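Local coordinates for protein acetylornithine aminotransferase (PDB 2EH6) that catalyses the pyridoxal-phosphate-dependent transfer of an amino group from N(2)-acetyl-L-ornithine to 2-oxoglutarate in arginine biosynthesis, at residues Ser126-Thr131 with Leu135-Gln140; Val99-Lys104 with Gly250-Arg255; Gly153-Lys158 with Tyr166-Glu171. One frame throughout, in Å; residues are numbered along the deposited sequence.

All three contacts belong to the large-domain architecture of a fold type I aminotransferase, and all involve its seven-stranded mixed sheet or the loops beside it. Interactions 1 and 2 are buried, lie about 13 Å from the centre of the chain and reach the second subunit; interaction 3 lies about 23 Å out and is partly buried. Interaction 1 is polar, with four hydrogen bonds shaping a cofactor loop, whereas interactions 2 and 3 rest on apolar packing against the sheet. Direct links tie them together: Thr131 OG1 to Glu100 OE2 is 2.6 Å, a probable hydrogen bond, and so is Ser136 O to Tyr156 OH at 2.6 Å.

Interaction 1: residues Ser126-Thr131 with Leu135-Gln140; sequences SFHGRT and LSATGQ. With PLP (pyridoxal-5'-phosphate), chain C.
With chi1 at -66°, Thr138 turns OG1 back beside its own backbone N, facing the N-H of His128, and sets CG2 anti to that N, against Ser126 O. Ser126 meets it with chi1 at 70°, which holds OG between its own N and carbonyl carbon and within 2.9 Å of Gly139 N. These torsions lace the cofactor loop of a fold type I aminotransferase to the end of helix 132-137, where Thr138 is the first residue to leave helical geometry and Gly139 centres an inverse gamma turn.

Two hydroxyls do most of the work, each gripped twice. Thr138 OG1 accepts from His128 N at 2.9 Å while bonding to Ser134 O in the helix; Ser126 OG accepts from Gly139 N and is also hydrogen-bonded to Phe123 O. The third tie is an amide: Gln140 NE2 donates to Ser126 O at 3.0 Å, almost straight at 169°, with the oxygen in the amide plane but the donor well above the carbonyl plane. Glu184 is the second partner of that nitrogen.

The loop backbone meets the cofactor directly, Phe127 O lying 3.1 Å from PLP N1. Phe127 lies alongside Thr138, pointing the same way, and its ring meets pyridoxal phosphate at the edge, with CD2 3.8 Å from PLP C4. The His128 ring turns an edge to the helix end, CD2 standing 3.4 Å from Ala137 O. Its ND1 bonds to Asp212, a pocket residue, consistent with the imidazole positioning that aspartate, while His128 O itself approaches PLP C6 at 3.1 Å. Gly129 adopts backbone angles at which a CB would jam against the preceding carbonyl. At the helix start, Leu135 N donates to Thr131 O over 2.6 Å, nearly along the C=O axis.

Interaction 2: residues Val99-Lys104 with Gly250-Arg255; sequences VEAAIK and GAILAR
The one flat group that matters here is the peptide joining Ala101 to Ala102, and Ile252 covers one of its faces: CD1 stands almost directly above Ala101 C at 4.0 Å, and CG2 lies over Ala102 N at 3.9 Å. No ring or side-chain amide takes part. The methyls of the two alanines flank this face, Ala101 CB meeting Ile252 CD1 at 3.8 Å and Ala102 CB meeting Ile252 CG2 at 4.1 Å.

The arrangement is helix-on-sheet packing in the large domain of fold type I enzymes. Helix 95-112, which starts at the cofactor-binding Gly95 and Thr96, lies against strand 250-255, which runs antiparallel to both its neighbours, 87-92 and 236-239. In Ile252, chi1 of 58° puts CG1 between N and the carbonyl carbon, and the extended chi2 (168°) carries CD1 on to Ala101. Ser98 and Leu105 of the same helix also touch Ile252, and Phe90 of strand 87-92 touches both Ile252 and Ala101.

Because alanine offers just a methyl, the isoleucine reaches the helix backbone itself, so the contact depends on close apolar fit, without polar pairing between the two segments.

Interaction 3: residues Gly153-Lys158 with Tyr166-Glu171; sequences GFSYAK and YKLLDE
Leu168 carries this contact, with 81 Å² covered by segment 153-158, chiefly at Ser155, Ala157 and the Tyr156 backbone. With chi1 at -60°, its CG stands anti to the carbonyl carbon, and the branch ends on strand 154-157: Leu168 CD1 sits over one face of the peptide between Tyr156 and Ala157, 3.7 Å from Tyr156 C. Both leucine methyls lie 4.0 Å from Ser155 CB, but only Leu168 CD1 goes on to Ala157, meeting Ala157 CB at 3.9 Å.

Ser155, with 38 Å² covered, points its CB at the leucine and brings its hydroxyl alongside, Ser155 OG approaching Leu168 CD1 at 3.6 Å and Leu168 CB at 3.7 Å. Ser155 and Ala157, two residues apart, offer their side chains on the same side of the strand.

The segments belong to a beta-alpha-beta crossover: strand 154-157 at the sheet edge leads through helix 162-166 to the parallel strand 173-178, with strand 119-123 lying between the two. Leu168 also touches Ile121 of that middle strand. Cutting Leu168 back to an alanine is likely to open a gap over the Tyr156-Ala157 peptide and take away the methyls that lie against Ser155 and Ala157. Since this one branched side chain makes every contact across the segments, the return loop rests on the face of the sheet at its outermost strand through van der Waals packing rather than directed polar bonds.

Interaction 1: residues Ser126-Thr131 with Leu135-Gln140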
ATOM      1  N   SER A 126       5.139  20.031  -3.188  1.00 30.75           N
ATOM      2  CA  SER A 126       5.581  18.738  -2.695  1.00 30.03           C
ATOM      3  C   SER A 126       4.549  17.676  -3.041  1.00 29.52           C
ATOM      4  O   SER A 126       3.392  17.988  -3.342  1.00 28.52           O
ATOM      5  CB  SER A 126       5.768  18.778  -1.181  1.00 30.66           C
ATOM      6  OG  SER A 126       4.516  18.883  -0.523  1.00 31.43           O
ATOM      7  N   PHE A 127       4.979  16.421  -3.014  1.00 27.94           N
ATOM      8  CA  PHE A 127       4.082  15.308  -3.291  1.00 27.83           C
ATOM      9  C   PHE A 127       4.489  14.173  -2.381  1.00 26.35           C
ATOM     10  O   PHE A 127       5.585  13.642  -2.516  1.00 27.48           O
ATOM     11  CB  PHE A 127       4.187  14.832  -4.739  1.00 27.27           C
ATOM     12  CG  PHE A 127       3.191  13.767  -5.073  1.00 28.52           C
ATOM     13  CD1 PHE A 127       1.872  14.102  -5.362  1.00 29.75           C
ATOM     14  CD2 PHE A 127       3.542  12.422  -4.992  1.00 30.54           C
ATOM     15  CE1 PHE A 127       0.910  13.113  -5.557  1.00 31.75           C
ATOM     16  CE2 PHE A 127       2.592  11.425  -5.184  1.00 32.73           C
ATOM     17  CZ  PHE A 127       1.273  11.770  -5.465  1.00 32.18           C
ATOM     18  N   HIS A 128       3.606  13.793  -1.463  1.00 25.57           N
ATOM     19  CA  HIS A 128       3.920  12.732  -0.515  1.00 25.32           C
ATOM     20  C   HIS A 128       2.980  11.533  -0.566  1.00 24.13           C
ATOM     21  O   HIS A 128       3.205  10.538   0.114  1.00 24.85           O
ATOM     22  CB  HIS A 128       3.948  13.314   0.906  1.00 25.44           C
ATOM     23  CG  HIS A 128       4.953  14.412   1.083  1.00 25.77           C
ATOM     24  ND1 HIS A 128       6.309  14.209   0.937  1.00 25.73           N
ATOM     25  CD2 HIS A 128       4.797  15.728   1.363  1.00 24.75           C
ATOM     26  CE1 HIS A 128       6.944  15.355   1.115  1.00 25.70           C
ATOM     27  NE2 HIS A 128       6.049  16.292   1.375  1.00 26.08           N
ATOM     28  N   GLY A 129       1.933  11.618  -1.377  1.00 24.92           N
ATOM     29  CA  GLY A 129       1.003  10.507  -1.469  1.00 25.90           C
ATOM     30  C   GLY A 129      -0.445  10.938  -1.568  1.00 27.31           C
ATOM     31  O   GLY A 129      -0.771  12.117  -1.373  1.00 27.62           O
ATOM     32  N   ARG A 130      -1.316   9.969  -1.843  1.00 26.47           N
ATOM     33  CA  ARG A 130      -2.741  10.216  -2.024  1.00 26.66           C
ATOM     34  C   ARG A 130      -3.658   9.792  -0.884  1.00 25.00           C
ATOM     35  O   ARG A 130      -4.833  10.167  -0.885  1.00 25.48           O
ATOM     36  CB  ARG A 130      -3.217   9.529  -3.300  1.00 28.58           C
ATOM     37  CG  ARG A 130      -2.489   9.953  -4.563  1.00 35.41           C
ATOM     38  CD  ARG A 130      -3.068  11.227  -5.160  1.00 37.22           C
ATOM     39  NE  ARG A 130      -2.678  11.362  -6.559  1.00 40.23           N
ATOM     40  CZ  ARG A 130      -3.279  12.162  -7.437  1.00 43.52           C
ATOM     41  NH1 ARG A 130      -4.311  12.914  -7.064  1.00 43.43           N
ATOM     42  NH2 ARG A 130      -2.857  12.200  -8.694  1.00 41.92           N
ATOM     43  N   THR A 131      -3.166   8.977   0.050  1.00 22.72           N
ATOM     44  CA  THR A 131      -4.004   8.578   1.180  1.00 23.57           C
ATOM     45  C   THR A 131      -4.103   9.824   2.073  1.00 23.20           C
ATOM     46  O   THR A 131      -3.241  10.696   2.004  1.00 24.44           O
ATOM     47  CB  THR A 131      -3.413   7.364   1.939  1.00 23.88           C
ATOM     48  OG1 THR A 131      -2.036   7.602   2.255  1.00 25.00           O
ATOM     49  CG2 THR A 131      -3.519   6.110   1.080  1.00 23.73           C
ATOM     50  N   LEU A 135      -1.839  12.919   1.842  1.00 23.81           N
ATOM     51  CA  LEU A 135      -2.502  13.922   1.025  1.00 24.48           C
ATOM     52  C   LEU A 135      -2.467  15.254   1.754  1.00 26.41           C
ATOM     53  O   LEU A 135      -2.339  16.306   1.135  1.00 26.33           O
ATOM     54  CB  LEU A 135      -3.952  13.517   0.747  1.00 26.76           C
ATOM     55  CG  LEU A 135      -4.726  14.459  -0.187  1.00 26.78           C
ATOM     56  CD1 LEU A 135      -4.011  14.542  -1.530  1.00 28.06           C
ATOM     57  CD2 LEU A 135      -6.151  13.953  -0.375  1.00 25.20           C
ATOM     58  N   SER A 136      -2.581  15.205   3.078  1.00 27.82           N
ATOM     59  CA  SER A 136      -2.546  16.421   3.878  1.00 28.40           C
ATOM     60  C   SER A 136      -1.160  17.060   3.837  1.00 28.34           C
ATOM     61  O   SER A 136      -1.039  18.285   3.844  1.00 30.16           O
ATOM     62  CB  SER A 136      -2.952  16.117   5.319  1.00 26.01           C
ATOM     63  OG  SER A 136      -4.258  15.570   5.351  1.00 28.42           O
ATOM     64  N   ALA A 137      -0.119  16.230   3.778  1.00 27.61           N
ATOM     65  CA  ALA A 137       1.256  16.730   3.721  1.00 27.73           C
ATOM     66  C   ALA A 137       1.597  17.262   2.331  1.00 28.35           C
ATOM     67  O   ALA A 137       2.471  18.115   2.177  1.00 27.76           O
ATOM     68  CB  ALA A 137       2.231  15.622   4.102  1.00 26.28           C
ATOM     69  N   THR A 138       0.911  16.743   1.318  1.00 28.24           N
ATOM     70  CA  THR A 138       1.134  17.159  -0.062  1.00 28.38           C
ATOM     71  C   THR A 138       0.678  18.608  -0.237  1.00 30.55           C
ATOM     72  O   THR A 138      -0.500  18.924  -0.089  1.00 30.09           O
ATOM     73  CB  THR A 138       0.375  16.218  -1.018  1.00 28.01           C
ATOM     74  OG1 THR A 138       0.950  14.910  -0.924  1.00 26.58           O
ATOM     75  CG2 THR A 138       0.449  16.700  -2.449  1.00 25.13           C
ATOM     76  N   GLY A 139       1.631  19.482  -0.550  1.00 32.90           N
ATOM     77  CA  GLY A 139       1.328  20.894  -0.695  1.00 35.93           C
ATOM     78  C   GLY A 139       0.819  21.333  -2.050  1.00 37.65           C
ATOM     79  O   GLY A 139       1.333  22.290  -2.629  1.00 38.28           O
ATOM     80  N   GLN A 140      -0.190  20.638  -2.558  1.00 38.34           N
ATOM     81  CA  GLN A 140      -0.769  20.978  -3.849  1.00 39.94           C
ATOM     82  C   GLN A 140      -2.277  20.856  -3.741  1.00 40.47           C
ATOM     83  O   GLN A 140      -2.843  19.781  -3.933  1.00 40.96           O
ATOM     84  CB  GLN A 140      -0.226  20.053  -4.940  1.00 39.31           C
ATOM     85  CG  GLN A 140       1.287  20.126  -5.091  1.00 40.50           C
ATOM     86  CD  GLN A 140       1.789  19.431  -6.341  1.00 40.62           C
ATOM     87  OE1 GLN A 140       1.419  19.798  -7.453  1.00 41.45           O
ATOM     88  NE2 GLN A 140       2.637  18.424  -6.163  1.00 39.30           N
TER
HETATM   89  N1  PLP C1001       6.297  10.710  -2.003  1.00 40.84           N
HETATM   90  C2  PLP C1001       7.154  11.008  -2.997  1.00 41.06           C
HETATM   91  C2A PLP C1001       8.273  11.990  -2.763  1.00 40.23           C
HETATM   92  C3  PLP C1001       7.014  10.405  -4.264  1.00 43.17           C
HETATM   93  O3  PLP C1001       7.884  10.705  -5.275  1.00 48.34           O
HETATM   94  C4  PLP C1001       5.945   9.472  -4.470  1.00 41.56           C
HETATM   95  C4A PLP C1001       5.806   8.828  -5.797  1.00 43.09           C
HETATM   96  C5  PLP C1001       5.043   9.187  -3.366  1.00 40.82           C
HETATM   97  C6  PLP C1001       5.268   9.840  -2.145  1.00 41.32           C
HETATM   98  C5A PLP C1001       3.886   8.213  -3.522  1.00 40.81           C
HETATM   99  O4P PLP C1001       4.391   6.877  -3.541  1.00 41.58           O
HETATM  100  P   PLP C1001       3.155   5.841  -3.720  1.00 39.36           P
HETATM  101  O1P PLP C1001       3.713   4.469  -3.737  1.00 39.63           O
HETATM  102  O2P PLP C1001       2.104   5.962  -2.527  1.00 41.05           O
HETATM  103  O3P PLP C1001       2.409   6.145  -5.113  1.00 38.70           O

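Interaction 2: residues Val99-Lys104 with Gly250-Arg255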
ATOM      1  N   VAL A  99       4.902   7.401   4.129  1.00 25.30           N
ATOM      2  CA  VAL A  99       4.774   8.745   4.672  1.00 24.37           C
ATOM      3  C   VAL A  99       3.739   8.728   5.798  1.00 25.24           C
ATOM      4  O   VAL A  99       3.912   9.392   6.822  1.00 25.91           O
ATOM      5  CB  VAL A  99       4.371   9.747   3.571  1.00 24.21           C
ATOM      6  CG1 VAL A  99       3.923  11.067   4.187  1.00 24.34           C
ATOM      7  CG2 VAL A  99       5.564   9.985   2.645  1.00 24.85           C
ATOM      8  N   GLU A 100       2.675   7.951   5.620  1.00 23.99           N
ATOM      9  CA  GLU A 100       1.638   7.847   6.640  1.00 24.33           C
ATOM     10  C   GLU A 100       2.242   7.324   7.949  1.00 25.71           C
ATOM     11  O   GLU A 100       1.935   7.832   9.035  1.00 22.74           O
ATOM     12  CB  GLU A 100       0.523   6.900   6.182  1.00 22.30           C
ATOM     13  CG  GLU A 100      -0.314   7.392   5.004  1.00 23.16           C
ATOM     14  CD  GLU A 100      -1.535   8.199   5.428  1.00 26.06           C
ATOM     15  OE1 GLU A 100      -1.806   8.302   6.643  1.00 26.15           O
ATOM     16  OE2 GLU A 100      -2.241   8.720   4.540  1.00 26.96           O
ATOM     17  N   ALA A 101       3.092   6.302   7.845  1.00 23.67           N
ATOM     18  CA  ALA A 101       3.735   5.715   9.023  1.00 25.29           C
ATOM     19  C   ALA A 101       4.629   6.744   9.711  1.00 25.22           C
ATOM     20  O   ALA A 101       4.710   6.777  10.938  1.00 24.42           O
ATOM     21  CB  ALA A 101       4.562   4.491   8.627  1.00 23.48           C
ATOM     22  N   ALA A 102       5.298   7.575   8.915  1.00 24.10           N
ATOM     23  CA  ALA A 102       6.185   8.603   9.455  1.00 24.85           C
ATOM     24  C   ALA A 102       5.408   9.656  10.245  1.00 25.93           C
ATOM     25  O   ALA A 102       5.819  10.041  11.342  1.00 23.93           O
ATOM     26  CB  ALA A 102       6.966   9.274   8.329  1.00 26.44           C
ATOM     27  N   ILE A 103       4.299  10.121   9.676  1.00 25.95           N
ATOM     28  CA  ILE A 103       3.447  11.122  10.319  1.00 25.14           C
ATOM     29  C   ILE A 103       2.916  10.585  11.642  1.00 26.34           C
ATOM     30  O   ILE A 103       2.894  11.290  12.653  1.00 26.38           O
ATOM     31  CB  ILE A 103       2.254  11.495   9.410  1.00 26.14           C
ATOM     32  CG1 ILE A 103       2.767  12.251   8.181  1.00 24.75           C
ATOM     33  CG2 ILE A 103       1.227  12.329  10.185  1.00 25.53           C
ATOM     34  CD1 ILE A 103       1.710  12.480   7.121  1.00 27.34           C
ATOM     35  N   LYS A 104       2.492   9.328  11.635  1.00 25.54           N
ATOM     36  CA  LYS A 104       1.973   8.702  12.842  1.00 25.92           C
ATOM     37  C   LYS A 104       3.057   8.566  13.906  1.00 26.97           C
ATOM     38  O   LYS A 104       2.831   8.890  15.078  1.00 27.89           O
ATOM     39  CB  LYS A 104       1.386   7.324  12.521  1.00 23.54           C
ATOM     40  CG  LYS A 104       0.164   7.382  11.621  1.00 25.58           C
ATOM     41  CD  LYS A 104      -0.455   6.006  11.391  1.00 25.38           C
ATOM     42  CE  LYS A 104      -1.046   5.427  12.665  1.00 26.92           C
ATOM     43  NZ  LYS A 104      -1.669   4.089  12.441  1.00 26.33           N
ATOM     44  N   GLY A 250       7.646  -0.514   0.654  1.00 22.07           N
ATOM     45  CA  GLY A 250       7.806   0.814   1.202  1.00 20.24           C
ATOM     46  C   GLY A 250       8.386   0.653   2.593  1.00 21.10           C
ATOM     47  O   GLY A 250       8.424  -0.452   3.128  1.00 17.83           O
ATOM     48  N   ALA A 251       8.856   1.744   3.175  1.00 22.72           N
ATOM     49  CA  ALA A 251       9.400   1.663   4.520  1.00 22.92           C
ATOM     50  C   ALA A 251       9.777   3.012   5.074  1.00 22.85           C
ATOM     51  O   ALA A 251       9.972   3.982   4.335  1.00 22.71           O
ATOM     52  CB  ALA A 251      10.632   0.759   4.535  1.00 24.79           C
ATOM     53  N   ILE A 252       9.840   3.079   6.397  1.00 24.75           N
ATOM     54  CA  ILE A 252      10.310   4.286   7.038  1.00 22.84           C
ATOM     55  C   ILE A 252      11.467   3.786   7.884  1.00 24.33           C
ATOM     56  O   ILE A 252      11.450   2.649   8.374  1.00 21.08           O
ATOM     57  CB  ILE A 252       9.264   4.964   7.954  1.00 25.05           C
ATOM     58  CG1 ILE A 252       8.798   4.004   9.045  1.00 24.78           C
ATOM     59  CG2 ILE A 252       8.113   5.493   7.120  1.00 24.08           C
ATOM     60  CD1 ILE A 252       7.994   4.706  10.143  1.00 28.34           C
ATOM     61  N   LEU A 253      12.490   4.618   8.000  1.00 22.54           N
ATOM     62  CA  LEU A 253      13.659   4.298   8.797  1.00 25.49           C
ATOM     63  C   LEU A 253      13.721   5.471   9.758  1.00 24.28           C
ATOM     64  O   LEU A 253      13.674   6.626   9.333  1.00 24.94           O
ATOM     65  CB  LEU A 253      14.917   4.250   7.921  1.00 25.18           C
ATOM     66  CG  LEU A 253      16.173   3.600   8.519  1.00 26.57           C
ATOM     67  CD1 LEU A 253      17.251   3.508   7.453  1.00 25.25           C
ATOM     68  CD2 LEU A 253      16.661   4.399   9.720  1.00 26.24           C
ATOM     69  N   ALA A 254      13.800   5.175  11.050  1.00 25.14           N
ATOM     70  CA  ALA A 254      13.840   6.220  12.066  1.00 26.41           C
ATOM     71  C   ALA A 254      14.944   5.942  13.068  1.00 26.43           C
ATOM     72  O   ALA A 254      15.174   4.795  13.447  1.00 27.59           O
ATOM     73  CB  ALA A 254      12.492   6.299  12.790  1.00 24.70           C
ATOM     74  N   ARG A 255      15.628   6.990  13.506  1.00 29.60           N
ATOM     75  CA  ARG A 255      16.690   6.779  14.473  1.00 29.60           C
ATOM     76  C   ARG A 255      16.081   6.151  15.727  1.00 29.78           C
ATOM     77  O   ARG A 255      14.898   6.352  16.029  1.00 27.70           O
ATOM     78  CB  ARG A 255      17.418   8.098  14.776  1.00 31.87           C
ATOM     79  CG  ARG A 255      16.584   9.200  15.387  1.00 31.30           C
ATOM     80  CD  ARG A 255      17.408  10.493  15.444  1.00 33.78           C
ATOM     81  NE  ARG A 255      16.713  11.556  16.158  1.00 33.69           N
ATOM     82  CZ  ARG A 255      16.497  11.561  17.470  1.00 35.46           C
ATOM     83  NH1 ARG A 255      16.931  10.557  18.224  1.00 35.59           N
ATOM     84  NH2 ARG A 255      15.830  12.564  18.025  1.00 37.27           N
TER

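Interaction 3: residues Gly153-Lys158 with Tyr166-Glu171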
ATOM      1  N   GLY A 153      -3.779  20.206  10.981  1.00 30.42           N
ATOM      2  CA  GLY A 153      -2.412  20.436  11.393  1.00 31.00           C
ATOM      3  C   GLY A 153      -1.326  20.572  10.356  1.00 32.39           C
ATOM      4  O   GLY A 153      -0.155  20.590  10.720  1.00 32.58           O
ATOM      5  N   PHE A 154      -1.682  20.669   9.079  1.00 32.70           N
ATOM      6  CA  PHE A 154      -0.662  20.805   8.048  1.00 32.60           C
ATOM      7  C   PHE A 154      -0.667  22.178   7.382  1.00 33.21           C
ATOM      8  O   PHE A 154      -1.721  22.704   7.019  1.00 32.48           O
ATOM      9  CB  PHE A 154      -0.824  19.705   6.986  1.00 31.94           C
ATOM     10  CG  PHE A 154      -0.574  18.315   7.509  1.00 29.92           C
ATOM     11  CD1 PHE A 154      -1.526  17.669   8.290  1.00 28.05           C
ATOM     12  CD2 PHE A 154       0.624  17.663   7.240  1.00 29.27           C
ATOM     13  CE1 PHE A 154      -1.286  16.393   8.794  1.00 27.98           C
ATOM     14  CE2 PHE A 154       0.872  16.389   7.741  1.00 27.88           C
ATOM     15  CZ  PHE A 154      -0.084  15.751   8.519  1.00 27.92           C
ATOM     16  N   SER A 155       0.521  22.758   7.239  1.00 32.23           N
ATOM     17  CA  SER A 155       0.668  24.063   6.604  1.00 34.75           C
ATOM     18  C   SER A 155       1.809  23.951   5.603  1.00 34.81           C
ATOM     19  O   SER A 155       2.715  23.136   5.774  1.00 35.13           O
ATOM     20  CB  SER A 155       0.968  25.151   7.645  1.00 35.42           C
ATOM     21  OG  SER A 155       2.182  24.894   8.325  1.00 39.66           O
ATOM     22  N   TYR A 156       1.777  24.780   4.567  1.00 33.91           N
ATOM     23  CA  TYR A 156       2.800  24.705   3.533  1.00 34.47           C
ATOM     24  C   TYR A 156       3.703  25.925   3.405  1.00 35.47           C
ATOM     25  O   TYR A 156       3.245  27.035   3.136  1.00 35.79           O
ATOM     26  CB  TYR A 156       2.114  24.410   2.194  1.00 32.63           C
ATOM     27  CG  TYR A 156       1.032  23.360   2.338  1.00 32.68           C
ATOM     28  CD1 TYR A 156       1.353  22.041   2.651  1.00 31.71           C
ATOM     29  CD2 TYR A 156      -0.312  23.706   2.251  1.00 33.66           C
ATOM     30  CE1 TYR A 156       0.358  21.094   2.885  1.00 31.42           C
ATOM     31  CE2 TYR A 156      -1.314  22.771   2.482  1.00 33.33           C
ATOM     32  CZ  TYR A 156      -0.972  21.466   2.802  1.00 31.16           C
ATOM     33  OH  TYR A 156      -1.968  20.549   3.060  1.00 29.77           O
ATOM     34  N   ALA A 157       4.999  25.699   3.597  1.00 36.58           N
ATOM     35  CA  ALA A 157       5.998  26.754   3.477  1.00 36.89           C
ATOM     36  C   ALA A 157       6.557  26.713   2.061  1.00 37.31           C
ATOM     37  O   ALA A 157       6.119  25.905   1.237  1.00 36.40           O
ATOM     38  CB  ALA A 157       7.113  26.534   4.489  1.00 36.42           C
ATOM     39  N   LYS A 158       7.524  27.577   1.775  1.00 38.34           N
ATOM     40  CA  LYS A 158       8.128  27.617   0.449  1.00 38.82           C
ATOM     41  C   LYS A 158       9.570  27.123   0.451  1.00 38.54           C
ATOM     42  O   LYS A 158      10.375  27.507   1.301  1.00 38.52           O
ATOM     43  CB  LYS A 158       8.041  29.035  -0.122  1.00 40.87           C
ATOM     44  CG  LYS A 158       6.610  29.451  -0.414  1.00 44.05           C
ATOM     45  CD  LYS A 158       6.506  30.858  -0.964  1.00 48.49           C
ATOM     46  CE  LYS A 158       5.051  31.197  -1.276  1.00 50.20           C
ATOM     47  NZ  LYS A 158       4.884  32.593  -1.768  1.00 53.12           N
ATOM     48  N   TYR A 166       9.685  29.792   9.393  1.00 43.15           N
ATOM     49  CA  TYR A 166       9.540  30.419  10.703  1.00 45.23           C
ATOM     50  C   TYR A 166       8.119  30.938  10.924  1.00 45.56           C
ATOM     51  O   TYR A 166       7.565  30.803  12.013  1.00 46.52           O
ATOM     52  CB  TYR A 166      10.521  31.583  10.857  1.00 47.02           C
ATOM     53  CG  TYR A 166      11.976  31.184  10.888  1.00 49.17           C
ATOM     54  CD1 TYR A 166      12.475  30.358  11.897  1.00 51.20           C
ATOM     55  CD2 TYR A 166      12.862  31.648   9.918  1.00 49.82           C
ATOM     56  CE1 TYR A 166      13.824  30.007  11.938  1.00 52.46           C
ATOM     57  CE2 TYR A 166      14.211  31.303   9.949  1.00 51.30           C
ATOM     58  CZ  TYR A 166      14.684  30.486  10.959  1.00 52.62           C
ATOM     59  OH  TYR A 166      16.021  30.154  10.986  1.00 55.44           O
ATOM     60  N   LYS A 167       7.530  31.530   9.892  1.00 46.23           N
ATOM     61  CA  LYS A 167       6.182  32.073  10.006  1.00 47.99           C
ATOM     62  C   LYS A 167       5.133  31.007  10.320  1.00 47.79           C
ATOM     63  O   LYS A 167       4.011  31.333  10.711  1.00 48.50           O
ATOM     64  CB  LYS A 167       5.792  32.793   8.714  1.00 49.88           C
ATOM     65  CG  LYS A 167       6.747  33.901   8.305  1.00 53.15           C
ATOM     66  N   LEU A 168       5.497  29.738  10.155  1.00 46.75           N
ATOM     67  CA  LEU A 168       4.559  28.646  10.402  1.00 44.84           C
ATOM     68  C   LEU A 168       4.947  27.761  11.578  1.00 44.06           C
ATOM     69  O   LEU A 168       4.141  26.954  12.041  1.00 43.59           O
ATOM     70  CB  LEU A 168       4.427  27.778   9.143  1.00 44.16           C
ATOM     71  CG  LEU A 168       3.932  28.449   7.855  1.00 43.34           C
ATOM     72  CD1 LEU A 168       4.098  27.494   6.685  1.00 43.52           C
ATOM     73  CD2 LEU A 168       2.476  28.858   8.009  1.00 42.29           C
ATOM     74  N   LEU A 169       6.172  27.907  12.067  1.00 43.50           N
ATOM     75  CA  LEU A 169       6.626  27.074  13.171  1.00 45.28           C
ATOM     76  C   LEU A 169       6.287  27.631  14.553  1.00 46.56           C
ATOM     77  O   LEU A 169       6.589  28.782  14.864  1.00 47.66           O
ATOM     78  CB  LEU A 169       8.136  26.840  13.056  1.00 44.70           C
ATOM     79  CG  LEU A 169       8.734  25.676  13.857  1.00 46.94           C
ATOM     80  CD1 LEU A 169      10.097  25.326  13.290  1.00 47.65           C
ATOM     81  CD2 LEU A 169       8.840  26.038  15.334  1.00 47.74           C
ATOM     82  N   ASP A 170       5.642  26.804  15.371  1.00 47.14           N
ATOM     83  CA  ASP A 170       5.279  27.180  16.732  1.00 47.54           C
ATOM     84  C   ASP A 170       5.634  26.016  17.646  1.00 47.82           C
ATOM     85  O   ASP A 170       6.241  25.044  17.196  1.00 48.15           O
ATOM     86  CB  ASP A 170       3.787  27.516  16.840  1.00 49.10           C
ATOM     87  CG  ASP A 170       2.891  26.405  16.336  1.00 50.97           C
ATOM     88  OD1 ASP A 170       3.004  25.267  16.832  1.00 51.73           O
ATOM     89  OD2 ASP A 170       2.062  26.677  15.443  1.00 54.13           O
ATOM     90  N   GLU A 171       5.263  26.108  18.920  1.00 46.57           N
ATOM     91  CA  GLU A 171       5.597  25.062  19.888  1.00 46.36           C
ATOM     92  C   GLU A 171       4.732  23.791  19.744  1.00 44.23           C
ATOM     93  O   GLU A 171       4.949  22.780  20.397  1.00 44.01           O
ATOM     94  CB  GLU A 171       5.493  25.640  21.305  1.00 48.71           C
ATOM     95  CG  GLU A 171       4.101  26.185  21.630  1.00 52.30           C
ATOM     96  CD  GLU A 171       3.885  27.484  20.890  1.00 55.19           C
ATOM     97  OE1 GLU A 171       4.771  28.330  20.917  1.00 57.28           O
ATOM     98  OE2 GLU A 171       2.817  27.650  20.308  1.00 55.71           O
TER